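Local coordinates for similar to hydroxylamine oxidoreductase (Kuenenia stuttgartiensis, PDB 6H5L), which probably works as an oxidoreductase, a multiheme subunit of a 60-heme reductase complex of an anammox bacterium, at residues K251-E254 / H259-F262; V267-R270 / D274-T277; K319-P322 / I327-D330; Y323-I328 / E420-A425. All coordinates share one frame; numbering follows the deposited sequence.

Contact 1 (K251-E254 / H259-F262); sequences KIYE and HYDF
Tyr253, on the helix, turns the edge of its ring toward the face of Tyr260 in a T-shaped pair, the centroids 5.5 Å apart and the planes at 69°. The touching atom is Tyr253 CD1, which sits above one face of the Tyr260 ring, displaced toward its rim and 3.9 Å from Tyr260 CE2. The Tyr253 ring swings to the side opposite the backbone N (chi1 153°), and the next atom along the same edge, CE1, comes to lie 3.4 Å from Phe262 CZ. This second pair is rim to rim, neither ring covering the other, with the planes at 88°. The three rings form an aromatic cluster that folds the loop after helix 248-256 back against the helix it has just left, and Tyr275 extends the cluster beyond both Tyr260 and Phe262. Tyr260 OH lies 3.7 Å from Tyr253 CA and hydrogen-bonds Thr277 OG1, while Tyr253 OH bonds Glu227 and also Lys255 of the third subunit. Replacing Tyr260 by an alanine would probably leave the Tyr253 edge without the face it meets and deprive Thr277 of a hydrogen-bonding partner. Against this buried cluster, the more open residues are Glu254, partly exposed, and His259, exposed. Glu254 OE1 takes a 2.6 Å salt bridge from Lys251 NZ within the helix, Lys251 itself being buried against a second copy of the protein. Ile252 only brushes Tyr260 OH with CG2; the rest of its side chain leads away to the heme c.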
loop_
_atom_site.group_PDB
_atom_site.type_symbol
_atom_site.label_atom_id
_atom_site.label_comp_id
_atom_site.label_asym_id
_atom_site.label_seq_id
_atom_site.Cartn_x
_atom_site.Cartn_y
_atom_site.Cartn_z
ATOM N N LYS A 251 -10.281 21.128 -25.700
ATOM C CA LYS A 251 -8.938 20.558 -25.682
ATOM C C LYS A 251 -8.439 20.373 -24.254
ATOM O O LYS A 251 -7.784 19.371 -23.942
ATOM C CB LYS A 251 -7.977 21.443 -26.476
ATOM C CG LYS A 251 -8.112 21.303 -27.982
ATOM C CD LYS A 251 -7.855 19.869 -28.409
ATOM C CE LYS A 251 -8.960 19.358 -29.313
ATOM N NZ LYS A 251 -8.932 17.876 -29.445
ATOM N N ILE A 252 -8.740 21.328 -23.374
ATOM C CA ILE A 252 -8.320 21.213 -21.983
ATOM C C ILE A 252 -9.106 20.114 -21.277
ATOM O O ILE A 252 -8.556 19.368 -20.458
ATOM C CB ILE A 252 -8.463 22.570 -21.272
ATOM C CG1 ILE A 252 -7.432 23.562 -21.814
ATOM C CG2 ILE A 252 -8.323 22.408 -19.768
ATOM C CD1 ILE A 252 -7.596 24.972 -21.285
ATOM N N TYR A 253 -10.397 19.988 -21.587
ATOM C CA TYR A 253 -11.190 18.912 -21.001
ATOM C C TYR A 253 -10.677 17.549 -21.445
ATOM O O TYR A 253 -10.518 16.638 -20.626
ATOM C CB TYR A 253 -12.665 19.076 -21.369
ATOM C CG TYR A 253 -13.430 17.767 -21.392
ATOM C CD1 TYR A 253 -13.683 17.064 -20.220
ATOM C CD2 TYR A 253 -13.901 17.238 -22.587
ATOM C CE1 TYR A 253 -14.377 15.867 -20.241
ATOM C CE2 TYR A 253 -14.597 16.045 -22.616
ATOM C CZ TYR A 253 -14.832 15.363 -21.442
ATOM O OH TYR A 253 -15.527 14.176 -21.469
ATOM N N GLU A 254 -10.409 17.389 -22.742
ATOM C CA GLU A 254 -9.975 16.090 -23.251
ATOM C C GLU A 254 -8.629 15.673 -22.670
ATOM O O GLU A 254 -8.373 14.475 -22.492
ATOM C CB GLU A 254 -9.918 16.118 -24.776
ATOM C CG GLU A 254 -11.288 16.052 -25.435
ATOM C CD GLU A 254 -11.336 16.761 -26.774
ATOM O OE1 GLU A 254 -10.259 17.077 -27.325
ATOM O OE2 GLU A 254 -12.455 17.011 -27.272
ATOM N N HIS A 259 -8.973 14.385 -14.137
ATOM C CA HIS A 259 -9.123 15.171 -12.922
ATOM C C HIS A 259 -10.440 15.938 -12.875
ATOM O O HIS A 259 -10.638 16.756 -11.970
ATOM C CB HIS A 259 -7.937 16.122 -12.767
ATOM C CG HIS A 259 -6.629 15.420 -12.581
ATOM N ND1 HIS A 259 -5.901 14.906 -13.633
ATOM C CD2 HIS A 259 -5.926 15.127 -11.461
ATOM C CE1 HIS A 259 -4.803 14.337 -13.171
ATOM N NE2 HIS A 259 -4.794 14.456 -11.856
ATOM N N TYR A 260 -11.337 15.699 -13.828
ATOM C CA TYR A 260 -12.703 16.200 -13.738
ATOM C C TYR A 260 -13.529 15.256 -12.874
ATOM O O TYR A 260 -13.467 14.034 -13.042
ATOM C CB TYR A 260 -13.330 16.316 -15.128
ATOM C CG TYR A 260 -12.966 17.568 -15.901
ATOM C CD1 TYR A 260 -11.639 17.906 -16.134
ATOM C CD2 TYR A 260 -13.953 18.394 -16.420
ATOM C CE1 TYR A 260 -11.308 19.043 -16.848
ATOM C CE2 TYR A 260 -13.632 19.531 -17.136
ATOM C CZ TYR A 260 -12.308 19.851 -17.347
ATOM O OH TYR A 260 -11.985 20.983 -18.060
ATOM N N ASP A 261 -14.302 15.816 -11.948
ATOM C CA ASP A 261 -15.136 15.020 -11.048
ATOM C C ASP A 261 -16.561 15.052 -11.590
ATOM O O ASP A 261 -17.350 15.943 -11.269
ATOM C CB ASP A 261 -15.052 15.542 -9.617
ATOM C CG ASP A 261 -15.679 14.593 -8.608
ATOM O OD1 ASP A 261 -16.336 13.615 -9.027
ATOM O OD2 ASP A 261 -15.508 14.822 -7.390
ATOM N N PHE A 262 -16.892 14.065 -12.422
ATOM C CA PHE A 262 -18.229 13.959 -12.992
ATOM C C PHE A 262 -19.222 13.276 -12.061
ATOM O O PHE A 262 -20.396 13.147 -12.424
ATOM C CB PHE A 262 -18.178 13.218 -14.330
ATOM C CG PHE A 262 -17.549 14.014 -15.438
ATOM C CD1 PHE A 262 -18.191 15.128 -15.957
ATOM C CD2 PHE A 262 -16.320 13.649 -15.964
ATOM C CE1 PHE A 262 -17.619 15.865 -16.975
ATOM C CE2 PHE A 262 -15.742 14.381 -16.983
ATOM C CZ PHE A 262 -16.393 15.491 -17.489
#

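Contact 2 (V267-R270 / D274-T277); sequences VEVR and DYRT. With HEC (heme c), chain J.
Arg270 and Asp274 hold each other by two hydrogen bonds running in opposite directions. The Arg270 backbone N gives a nearly straight bond (171°) to Asp274 OD2 at 2.9 Å, reaching that oxygen on its anti side and from somewhat out of the carboxylate plane. In return Asp274 N donates to Arg270 O at 3.0 Å, in the carbonyl plane. Lys264 adds a salt bridge to Asp274 OD2, so a backbone N-H and a cation share this one oxygen. The other carboxylate oxygen, OD1, lies over one face of the Arg270 guanidinium, 3.5 Å from NH1; the planes stand 71° apart, and the attraction is one of charge alone. Outward from this polar knot, Val269 puts CG1 over the centre of the Tyr275 ring, 3.7 Å from the centroid and 7° off the normal, a CH-pi contact, while CG2 reaches the hydroxyl end. The loop then leads into a heme c pocket of which Arg276 and Thr277 form part: Arg276 O is 3.2 Å from heme CAC, and Thr277 CG2 rests 3.7 Å from C2D. The closed turn belongs to the connection between helices 248-256 and 280-285, with Arg276 and Thr277 packing on Ile252 of the earlier helix.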
loop_
_atom_site.group_PDB
_atom_site.type_symbol
_atom_site.label_atom_id
_atom_site.label_comp_id
_atom_site.label_asym_id
_atom_site.label_seq_id
_atom_site.Cartn_x
_atom_site.Cartn_y
_atom_site.Cartn_z
ATOM N N VAL A 267 -24.716 21.601 -9.804
ATOM C CA VAL A 267 -24.804 22.674 -8.821
ATOM C C VAL A 267 -23.706 22.570 -7.769
ATOM O O VAL A 267 -23.390 23.567 -7.108
ATOM C CB VAL A 267 -26.201 22.685 -8.168
ATOM C CG1 VAL A 267 -26.322 21.584 -7.122
ATOM C CG2 VAL A 267 -26.505 24.052 -7.566
ATOM N N GLU A 268 -23.108 21.392 -7.593
ATOM C CA GLU A 268 -22.013 21.212 -6.650
ATOM C C GLU A 268 -20.642 21.354 -7.296
ATOM O O GLU A 268 -19.630 21.286 -6.589
ATOM C CB GLU A 268 -22.114 19.839 -5.973
ATOM C CG GLU A 268 -23.419 19.589 -5.235
ATOM C CD GLU A 268 -23.647 20.560 -4.092
ATOM O OE1 GLU A 268 -24.824 20.848 -3.786
ATOM O OE2 GLU A 268 -22.654 21.033 -3.499
ATOM N N VAL A 269 -20.582 21.546 -8.611
ATOM C CA VAL A 269 -19.305 21.637 -9.310
ATOM C C VAL A 269 -18.651 22.975 -8.990
ATOM O O VAL A 269 -19.220 24.040 -9.254
ATOM C CB VAL A 269 -19.496 21.465 -10.822
ATOM C CG1 VAL A 269 -18.211 21.806 -11.561
ATOM C CG2 VAL A 269 -19.937 20.044 -11.141
ATOM N N ARG A 270 -17.450 22.921 -8.425
ATOM C CA ARG A 270 -16.676 24.130 -8.173
ATOM C C ARG A 270 -15.946 24.540 -9.446
ATOM O O ARG A 270 -15.118 23.772 -9.948
ATOM C CB ARG A 270 -15.678 23.901 -7.047
ATOM C CG ARG A 270 -16.303 23.820 -5.664
ATOM C CD ARG A 270 -15.741 22.644 -4.891
ATOM N NE ARG A 270 -14.283 22.605 -4.947
ATOM C CZ ARG A 270 -13.556 21.521 -4.700
ATOM N NH1 ARG A 270 -14.153 20.380 -4.386
ATOM N NH2 ARG A 270 -12.233 21.574 -4.775
ATOM N N ASP A 274 -13.034 21.574 -9.922
ATOM C CA ASP A 274 -13.621 20.334 -10.417
ATOM C C ASP A 274 -13.611 20.277 -11.942
ATOM O O ASP A 274 -13.219 19.260 -12.522
ATOM C CB ASP A 274 -15.046 20.176 -9.881
ATOM C CG ASP A 274 -15.082 20.032 -8.373
ATOM O OD1 ASP A 274 -14.101 19.504 -7.808
ATOM O OD2 ASP A 274 -16.086 20.448 -7.755
ATOM N N TYR A 275 -14.043 21.350 -12.598
ATOM C CA TYR A 275 -13.849 21.538 -14.031
ATOM C C TYR A 275 -12.884 22.698 -14.227
ATOM O O TYR A 275 -13.094 23.775 -13.660
ATOM C CB TYR A 275 -15.158 21.865 -14.762
ATOM C CG TYR A 275 -16.295 20.862 -14.684
ATOM C CD1 TYR A 275 -16.165 19.654 -14.011
ATOM C CD2 TYR A 275 -17.509 21.137 -15.304
ATOM C CE1 TYR A 275 -17.220 18.754 -13.952
ATOM C CE2 TYR A 275 -18.561 20.248 -15.253
ATOM C CZ TYR A 275 -18.413 19.059 -14.577
ATOM O OH TYR A 275 -19.467 18.173 -14.528
ATOM N N ARG A 276 -11.836 22.493 -15.026
ATOM C CA ARG A 276 -11.028 23.649 -15.401
ATOM C C ARG A 276 -11.701 24.447 -16.508
ATOM O O ARG A 276 -11.711 25.683 -16.470
ATOM C CB ARG A 276 -9.621 23.232 -15.834
ATOM C CG ARG A 276 -8.720 24.443 -16.060
ATOM C CD ARG A 276 -7.419 24.119 -16.775
ATOM N NE ARG A 276 -6.775 25.344 -17.248
ATOM C CZ ARG A 276 -5.675 25.382 -17.995
ATOM N NH1 ARG A 276 -5.077 24.258 -18.368
ATOM N NH2 ARG A 276 -5.173 26.551 -18.372
ATOM N N THR A 277 -12.267 23.758 -17.496
ATOM C CA THR A 277 -13.056 24.354 -18.560
ATOM C C THR A 277 -14.459 23.754 -18.548
ATOM O O THR A 277 -14.647 22.618 -18.100
ATOM C CB THR A 277 -12.405 24.128 -19.932
ATOM O OG1 THR A 277 -12.191 22.728 -20.145
ATOM C CG2 THR A 277 -11.078 24.865 -20.015
HETATM FE FE HEC J . -13.578 30.245 -21.299
HETATM C CHA HEC J . -10.633 29.959 -23.005
HETATM C CHB HEC J . -14.817 32.267 -23.831
HETATM C CHC HEC J . -16.669 30.342 -19.784
HETATM C CHD HEC J . -12.318 28.494 -18.636
HETATM N NA HEC J . -12.874 30.950 -23.104
HETATM C C1A HEC J . -11.590 30.766 -23.579
HETATM C C2A HEC J . -11.437 31.563 -24.781
HETATM C C3A HEC J . -12.589 32.198 -25.002
HETATM C C4A HEC J . -13.518 31.827 -23.955
HETATM C CMA HEC J . -12.880 33.160 -26.172
HETATM C CAA HEC J . -10.170 31.677 -25.657
HETATM C CBA HEC J . -9.100 32.445 -24.893
HETATM C CGA HEC J . -7.954 32.797 -25.803
HETATM O O1A HEC J . -6.967 33.392 -25.302
HETATM O O2A HEC J . -8.026 32.484 -27.020
HETATM N NB HEC J . -15.394 31.165 -21.713
HETATM C C1B HEC J . -15.702 31.897 -22.845
HETATM C C2B HEC J . -17.118 32.202 -22.818
HETATM C C3B HEC J . -17.631 31.677 -21.696
HETATM C C4B HEC J . -16.556 31.012 -20.984
HETATM C CMB HEC J . -17.855 33.020 -23.905
HETATM C CAB HEC J . -19.097 31.737 -21.209
HETATM C CBB HEC J . -20.039 30.958 -22.154
HETATM N NC HEC J . -14.344 29.564 -19.539
HETATM C C1C HEC J . -15.655 29.685 -19.118
HETATM C C2C HEC J . -15.807 28.916 -17.900
HETATM C C3C HEC J . -14.593 28.484 -17.528
HETATM C C4C HEC J . -13.658 28.828 -18.589
HETATM C CMC HEC J . -17.093 28.904 -17.044
HETATM C CAC HEC J . -14.248 27.680 -16.247
HETATM C CBC HEC J . -14.964 26.312 -16.174
HETATM N ND HEC J . -11.766 29.329 -20.896
HETATM C C1D HEC J . -11.443 28.734 -19.677
HETATM C C2D HEC J . -10.033 28.403 -19.686
HETATM C C3D HEC J . -9.512 28.867 -21.054
HETATM C C4D HEC J . -10.658 29.425 -21.734
HETATM C CMD HEC J . -9.222 27.732 -18.556
HETATM C CAD HEC J . -8.076 28.767 -21.614
HETATM C CBD HEC J . -7.448 30.156 -21.647
HETATM C CGD HEC J . -6.552 30.287 -22.850
HETATM O O1D HEC J . -7.018 29.979 -23.978
HETATM O O2D HEC J . -5.378 30.710 -22.686
#

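Contact 3 (K319-P322 / I327-D330); sequences KDYP and IIAD
Tyr321 and Ile328 are brought together by two torsions: a chi1 of 180° extends the Tyr321 ring directly away from its own backbone N, and CG1 of Ile328 lies between its backbone N and carbonyl carbon (chi1 66°), with CD1 extended beyond it. The motif on the first side is a type VI turn with a cis peptide between Tyr321 and Pro322, in the long loop that runs from strand 291-292 to helix 337-350. The cis bond folds the proline under the preceding ring, where Pro322 CB lies over the centre of one face of Tyr321, 3.7 Å above its plane. Ile328 CD1 then fills the corner between the two, 3.6 Å from Pro322 CB and 3.7 Å from Tyr321 CE2. At the end of the ring the phenol OH makes a weak hydrogen bond of 2.8 Å to Ala329 O. A leucine in place of Tyr321 is likely to leave that carbonyl without its phenol partner and Pro322 without a flat face above it. Ile439 touches both Tyr321 and Ile328, placing this otherwise surface-lying contact against the rest of the chain. Pro322 CG, for its part, comes to 4.0 Å from Asp330 CA.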
loop_
_atom_site.group_PDB
_atom_site.type_symbol
_atom_site.label_atom_id
_atom_site.label_comp_id
_atom_site.label_asym_id
_atom_site.label_seq_id
_atom_site.Cartn_x
_atom_site.Cartn_y
_atom_site.Cartn_z
ATOM N N LYS A 319 -37.747 41.019 -45.004
ATOM C CA LYS A 319 -38.377 42.173 -44.374
ATOM C C LYS A 319 -39.831 41.902 -44.014
ATOM O O LYS A 319 -40.409 42.647 -43.214
ATOM C CB LYS A 319 -38.279 43.390 -45.293
ATOM C CG LYS A 319 -38.959 43.208 -46.645
ATOM C CD LYS A 319 -38.559 44.311 -47.617
ATOM C CE LYS A 319 -39.050 44.025 -49.029
ATOM N NZ LYS A 319 -40.535 44.075 -49.139
ATOM N N ASP A 320 -40.433 40.861 -44.585
ATOM C CA ASP A 320 -41.811 40.487 -44.296
ATOM C C ASP A 320 -41.921 39.157 -43.563
ATOM O O ASP A 320 -43.041 38.698 -43.306
ATOM C CB ASP A 320 -42.623 40.440 -45.594
ATOM C CG ASP A 320 -42.804 41.812 -46.216
ATOM O OD1 ASP A 320 -43.328 42.714 -45.527
ATOM O OD2 ASP A 320 -42.414 41.995 -47.388
ATOM N N TYR A 321 -40.797 38.525 -43.237
ATOM C CA TYR A 321 -40.813 37.325 -42.415
ATOM C C TYR A 321 -41.498 37.625 -41.082
ATOM O O TYR A 321 -41.325 38.720 -40.531
ATOM C CB TYR A 321 -39.377 36.838 -42.188
ATOM C CG TYR A 321 -39.232 35.592 -41.343
ATOM C CD1 TYR A 321 -39.118 35.677 -39.962
ATOM C CD2 TYR A 321 -39.195 34.332 -41.927
ATOM C CE1 TYR A 321 -38.981 34.545 -39.185
ATOM C CE2 TYR A 321 -39.058 33.190 -41.156
ATOM C CZ TYR A 321 -38.952 33.305 -39.785
ATOM O OH TYR A 321 -38.816 32.179 -39.006
ATOM N N PRO A 322 -42.277 36.681 -40.525
ATOM C CA PRO A 322 -42.555 35.320 -40.999
ATOM C C PRO A 322 -43.805 35.180 -41.871
ATOM O O PRO A 322 -44.445 34.128 -41.831
ATOM C CB PRO A 322 -42.737 34.547 -39.695
ATOM C CG PRO A 322 -43.381 35.543 -38.793
ATOM C CD PRO A 322 -42.828 36.900 -39.175
ATOM N N ILE A 327 -47.260 29.337 -37.256
ATOM C CA ILE A 327 -46.453 28.224 -36.758
ATOM C C ILE A 327 -45.022 28.671 -36.486
ATOM O O ILE A 327 -44.541 28.613 -35.348
ATOM C CB ILE A 327 -46.486 27.049 -37.751
ATOM C CG1 ILE A 327 -47.907 26.510 -37.905
ATOM C CG2 ILE A 327 -45.540 25.946 -37.297
ATOM C CD1 ILE A 327 -48.024 25.395 -38.926
ATOM N N ILE A 328 -44.321 29.122 -37.529
ATOM C CA ILE A 328 -42.892 29.379 -37.397
ATOM C C ILE A 328 -42.649 30.581 -36.489
ATOM O O ILE A 328 -43.514 31.442 -36.287
ATOM C CB ILE A 328 -42.240 29.580 -38.774
ATOM C CG1 ILE A 328 -42.756 30.859 -39.438
ATOM C CG2 ILE A 328 -42.507 28.375 -39.661
ATOM C CD1 ILE A 328 -42.131 31.132 -40.796
ATOM N N ALA A 329 -41.444 30.630 -35.931
ATOM C CA ALA A 329 -41.084 31.676 -34.987
ATOM C C ALA A 329 -40.889 33.005 -35.704
ATOM O O ALA A 329 -40.433 33.062 -36.849
ATOM C CB ALA A 329 -39.809 31.297 -34.233
ATOM N N ASP A 330 -41.244 34.085 -35.013
ATOM C CA ASP A 330 -41.060 35.427 -35.541
ATOM C C ASP A 330 -39.626 35.894 -35.299
ATOM O O ASP A 330 -38.809 35.200 -34.686
ATOM C CB ASP A 330 -42.071 36.391 -34.918
ATOM C CG ASP A 330 -42.730 35.831 -33.673
ATOM O OD1 ASP A 330 -42.361 34.720 -33.242
ATOM O OD2 ASP A 330 -43.626 36.506 -33.128
#

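Contact 4 (Y323-I328 / E420-A425); sequences YGIKII and EPVYNA
Tyr323 offers Val422 neither a face nor an edge of its ring. The phenol is directed away from the helix toward Leu318, where its OH forms a weak hydrogen bond with Ser317 O, and the flat group nearest the helix is instead the peptide that follows: Tyr323 O lies 3.2 Å from Val422 CG2. What remains is a small aliphatic contact centred on one methyl. In Val422 it is CG1 that takes the position across from the backbone N (chi1 -177°), which leaves CG2 as the branch turned to the loop, 3.8 Å from Ile325 CG1; the two side chains meet at about a right angle. Tyr323 CB touches the same methyl more distantly, at 4.3 Å. Two successive residues with positive phi, Tyr323 at 60° and Gly324 at 66°, swing the loop around so that Ile325 also comes up to Val422, while Ile325 packs against Leu440 as well. No hydrogen bond crosses between the segments. Within the helix, Asn424 N bonds Glu420 O and closes the first turn. The result is a loop-to-helix hydrophobic contact, joining the connection before helix 337-350 to the N-terminal turn of helix 420-429 in this multiheme cytochrome, about half of it helix.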
loop_
_atom_site.group_PDB
_atom_site.type_symbol
_atom_site.label_atom_id
_atom_site.label_comp_id
_atom_site.label_asym_id
_atom_site.label_seq_id
_atom_site.Cartn_x
_atom_site.Cartn_y
_atom_site.Cartn_z
ATOM N N TYR A 323 -44.148 36.225 -42.626
ATOM C CA TYR A 323 -45.199 36.162 -43.645
ATOM C C TYR A 323 -46.561 35.798 -43.058
ATOM O O TYR A 323 -47.372 35.140 -43.714
ATOM C CB TYR A 323 -44.825 35.178 -44.760
ATOM C CG TYR A 323 -43.364 35.231 -45.149
ATOM C CD1 TYR A 323 -42.844 36.332 -45.814
ATOM C CD2 TYR A 323 -42.505 34.180 -44.850
ATOM C CE1 TYR A 323 -41.511 36.390 -46.168
ATOM C CE2 TYR A 323 -41.168 34.228 -45.202
ATOM C CZ TYR A 323 -40.677 35.337 -45.861
ATOM O OH TYR A 323 -39.350 35.401 -46.219
ATOM N N GLY A 324 -46.833 36.224 -41.827
ATOM C CA GLY A 324 -48.115 35.923 -41.215
ATOM C C GLY A 324 -48.357 34.459 -40.933
ATOM O O GLY A 324 -49.512 34.040 -40.817
ATOM N N ILE A 325 -47.298 33.665 -40.820
ATOM C CA ILE A 325 -47.416 32.246 -40.508
ATOM C C ILE A 325 -47.394 32.087 -38.994
ATOM O O ILE A 325 -46.413 32.451 -38.337
ATOM C CB ILE A 325 -46.292 31.436 -41.168
ATOM C CG1 ILE A 325 -46.375 31.555 -42.691
ATOM C CG2 ILE A 325 -46.366 29.979 -40.737
ATOM C CD1 ILE A 325 -45.194 30.947 -43.416
ATOM N N LYS A 326 -48.478 31.541 -38.441
ATOM C CA LYS A 326 -48.575 31.384 -36.993
ATOM C C LYS A 326 -47.579 30.361 -36.462
ATOM O O LYS A 326 -47.099 30.496 -35.330
ATOM C CB LYS A 326 -49.998 30.977 -36.607
ATOM C CG LYS A 326 -51.074 32.017 -36.903
ATOM C CD LYS A 326 -51.011 33.183 -35.929
ATOM C CE LYS A 326 -52.362 33.877 -35.805
ATOM N NZ LYS A 326 -52.884 34.346 -37.117
ATOM N N ILE A 327 -47.260 29.337 -37.256
ATOM C CA ILE A 327 -46.453 28.224 -36.758
ATOM C C ILE A 327 -45.022 28.671 -36.486
ATOM O O ILE A 327 -44.541 28.613 -35.348
ATOM C CB ILE A 327 -46.486 27.049 -37.751
ATOM C CG1 ILE A 327 -47.907 26.510 -37.905
ATOM C CG2 ILE A 327 -45.540 25.946 -37.297
ATOM C CD1 ILE A 327 -48.024 25.395 -38.926
ATOM N N ILE A 328 -44.321 29.122 -37.529
ATOM C CA ILE A 328 -42.892 29.379 -37.397
ATOM C C ILE A 328 -42.649 30.581 -36.489
ATOM O O ILE A 328 -43.514 31.442 -36.287
ATOM C CB ILE A 328 -42.240 29.580 -38.774
ATOM C CG1 ILE A 328 -42.756 30.859 -39.438
ATOM C CG2 ILE A 328 -42.507 28.375 -39.661
ATOM C CD1 ILE A 328 -42.131 31.132 -40.796
ATOM N N GLU A 420 -54.054 33.606 -43.611
ATOM C CA GLU A 420 -54.836 33.704 -44.842
ATOM C C GLU A 420 -53.978 33.888 -46.090
ATOM O O GLU A 420 -54.168 33.125 -47.053
ATOM C CB GLU A 420 -55.872 34.825 -44.702
ATOM C CG GLU A 420 -56.587 35.195 -45.997
ATOM C CD GLU A 420 -57.316 34.027 -46.635
ATOM O OE1 GLU A 420 -57.368 33.972 -47.883
ATOM O OE2 GLU A 420 -57.838 33.166 -45.895
ATOM N N PRO A 421 -53.038 34.842 -46.157
ATOM C CA PRO A 421 -52.308 35.031 -47.427
ATOM C C PRO A 421 -51.482 33.826 -47.844
ATOM O O PRO A 421 -51.392 33.530 -49.043
ATOM C CB PRO A 421 -51.426 36.257 -47.142
ATOM C CG PRO A 421 -51.278 36.282 -45.668
ATOM C CD PRO A 421 -52.593 35.809 -45.135
ATOM N N VAL A 422 -50.879 33.114 -46.892
ATOM C CA VAL A 422 -50.042 31.975 -47.250
ATOM C C VAL A 422 -50.895 30.770 -47.627
ATOM O O VAL A 422 -50.570 30.035 -48.566
ATOM C CB VAL A 422 -49.069 31.647 -46.104
ATOM C CG1 VAL A 422 -48.142 30.509 -46.501
ATOM C CG2 VAL A 422 -48.269 32.877 -45.726
ATOM N N TYR A 423 -51.997 30.542 -46.909
ATOM C CA TYR A 423 -52.858 29.412 -47.243
ATOM C C TYR A 423 -53.654 29.677 -48.514
ATOM O O TYR A 423 -53.905 28.753 -49.298
ATOM C CB TYR A 423 -53.799 29.094 -46.082
ATOM C CG TYR A 423 -54.696 27.909 -46.359
ATOM C CD1 TYR A 423 -54.201 26.612 -46.310
ATOM C CD2 TYR A 423 -56.037 28.087 -46.676
ATOM C CE1 TYR A 423 -55.014 25.525 -46.571
ATOM C CE2 TYR A 423 -56.858 27.006 -46.936
ATOM C CZ TYR A 423 -56.341 25.729 -46.880
ATOM O OH TYR A 423 -57.155 24.649 -47.138
ATOM N N ASN A 424 -54.076 30.926 -48.727
ATOM C CA ASN A 424 -54.808 31.262 -49.944
ATOM C C ASN A 424 -53.981 30.965 -51.186
ATOM O O ASN A 424 -54.505 30.453 -52.182
ATOM C CB ASN A 424 -55.220 32.733 -49.920
ATOM C CG ASN A 424 -55.921 33.161 -51.191
ATOM O OD1 ASN A 424 -56.805 32.467 -51.690
ATOM N ND2 ASN A 424 -55.517 34.305 -51.731
ATOM N N ALA A 425 -52.683 31.280 -51.146
ATOM C CA ALA A 425 -51.820 31.008 -52.290
ATOM C C ALA A 425 -51.694 29.512 -52.543
ATOM O O ALA A 425 -51.656 29.069 -53.697
ATOM C CB ALA A 425 -50.444 31.636 -52.070
#

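Overall arrangement
Followed from the N terminus, the chain first meets contact 1, which turns the loop after helix 248-256 back onto that helix. Contact 2 comes next in series and closes a tighter turn in the same connection, before helix 280-285; the two touch, Tyr260 meeting Thr277 and Tyr275, and both include residues of one heme c pocket. Contact 3 lies across the chain's centre from contact 1, about 41 Å between centres, and closes a short loop ahead of helix 337-350. Contact 4 crosses contact 3 in sequence rather than nesting in it: segment 323-328 starts inside that loop, shares Ile327 and Ile328 with it, and reaches across 91 residues to helix 420-429.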